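Local coordinates for hemolysin-related protein (Vibrio cholerae serotype O1, PDB 6MLT) that forms part of the extracellular biofilm matrix, where it probably binds carbohydrate and contributes to bacterial adhesion, at residues A[481-484]-A[489-492]. Sequence-based numbering, arbitrary orientation.
Sequences YDFT and DEVL. With NA (sodium ion), chain H.
Tyr481 and Glu490 form an antiparallel hydrogen-bonded pair at the mouth of a hairpin loop: Tyr481 N reaches Glu490 O at 3.1 Å, and Glu490 N returns to Tyr481 O at 2.8 Å. Beyond this pair 481-484 turns off to one side, the end-to-end directions of the two segments lying 114° apart, and the intervening loop wraps a sodium ion. Asp482 OD1 and Thr484 OG1 bind the metal from 481-484, the Asp482 carboxylate being hydrogen-bonded also to Gly485. Glu490 closes the site from 489-492: bent at chi2 (74°), its chain swings the carboxylate back over the loop, where OE2 takes the sodium at 2.3 Å and OE1 lies farther off at 2.9 Å. That OE1 also receives the backbone of the turn, a weak, bent bond from Phe483 N at 2.8 Å and a straighter one from Thr484 N, which arrives from above the carboxylate plane. Asp486 OD1 and Ile488 O complete this Asp-rich loop with ligands at every second residue; sodium sites of the same spacing, such as Asp104 to Glu112, link the first two strands of other sheets. On the apolar side, Leu492 CD1 sits 4.0 Å from Tyr481 CB, while Leu492 CG meets the Phe483 ring at its edge, 3.9 Å from CE2. The buried carboxylate of Asp489 is held by a salt bridge from OD1 to Arg609 and hydrogen bonds to Ser280, Ser605 and Thr607. The contact joins the first two strands, 478-481 and 490-494, of a four-stranded antiparallel beta-propeller blade; Ile501 of strand 498-502 and Val526 of strand 525-527 pack against Phe483.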
# COMPACT_ATOMS: atom_id res chain seq x y z
N TYR A 481 0.39 -7.79 9.30
CA TYR A 481 1.82 -7.93 9.54
C TYR A 481 2.21 -9.39 9.36
O TYR A 481 1.43 -10.30 9.68
CB TYR A 481 2.21 -7.44 10.94
CG TYR A 481 3.65 -7.76 11.29
CD1 TYR A 481 4.70 -7.22 10.56
CD2 TYR A 481 3.96 -8.63 12.33
CE1 TYR A 481 6.02 -7.53 10.85
CE2 TYR A 481 5.29 -8.95 12.64
CZ TYR A 481 6.31 -8.39 11.89
OH TYR A 481 7.62 -8.70 12.18
N ASP A 482 3.43 -9.61 8.86
CA ASP A 482 3.98 -10.95 8.66
C ASP A 482 4.77 -11.34 9.90
O ASP A 482 5.98 -11.13 9.99
CB ASP A 482 4.86 -10.99 7.41
CG ASP A 482 5.50 -12.35 7.17
OD1 ASP A 482 5.07 -13.33 7.81
OD2 ASP A 482 6.43 -12.43 6.35
N PHE A 483 4.07 -11.92 10.88
CA PHE A 483 4.72 -12.42 12.09
C PHE A 483 5.64 -13.60 11.79
O PHE A 483 6.72 -13.72 12.39
CB PHE A 483 3.68 -12.85 13.12
CG PHE A 483 2.97 -11.73 13.80
CD1 PHE A 483 3.53 -11.09 14.89
CD2 PHE A 483 1.71 -11.34 13.38
CE1 PHE A 483 2.86 -10.07 15.53
CE2 PHE A 483 1.03 -10.32 14.01
CZ PHE A 483 1.61 -9.68 15.09
N THR A 484 5.22 -14.49 10.91
CA THR A 484 5.92 -15.76 10.73
C THR A 484 7.14 -15.63 9.84
O THR A 484 8.01 -16.50 9.88
CB THR A 484 4.99 -16.82 10.15
OG1 THR A 484 4.58 -16.43 8.83
CG2 THR A 484 3.77 -17.03 11.04
N ASP A 489 1.27 -11.90 4.91
CA ASP A 489 0.80 -11.19 6.09
C ASP A 489 -0.24 -12.01 6.84
O ASP A 489 -1.08 -12.69 6.22
CB ASP A 489 0.19 -9.84 5.71
CG ASP A 489 1.24 -8.75 5.47
OD1 ASP A 489 2.46 -9.01 5.62
OD2 ASP A 489 0.84 -7.61 5.12
N GLU A 490 -0.16 -11.96 8.16
CA GLU A 490 -1.25 -12.34 9.04
C GLU A 490 -2.15 -11.12 9.29
O GLU A 490 -1.80 -9.98 8.99
CB GLU A 490 -0.71 -12.90 10.37
CG GLU A 490 -0.15 -14.32 10.28
CD GLU A 490 1.21 -14.43 9.59
OE1 GLU A 490 2.16 -13.74 10.01
OE2 GLU A 490 1.32 -15.22 8.61
N VAL A 491 -3.33 -11.38 9.85
CA VAL A 491 -4.33 -10.36 10.15
C VAL A 491 -4.38 -10.15 11.66
O VAL A 491 -4.42 -11.11 12.44
CB VAL A 491 -5.72 -10.76 9.64
CG1 VAL A 491 -6.70 -9.59 9.80
CG2 VAL A 491 -5.65 -11.22 8.19
N LEU A 492 -4.40 -8.88 12.06
CA LEU A 492 -4.52 -8.50 13.46
C LEU A 492 -5.92 -7.94 13.68
O LEU A 492 -6.31 -7.00 12.99
CB LEU A 492 -3.47 -7.46 13.85
CG LEU A 492 -2.00 -7.87 13.79
CD1 LEU A 492 -1.49 -7.90 12.35
CD2 LEU A 492 -1.18 -6.92 14.63
NA NA H . 3.35 -14.77 7.62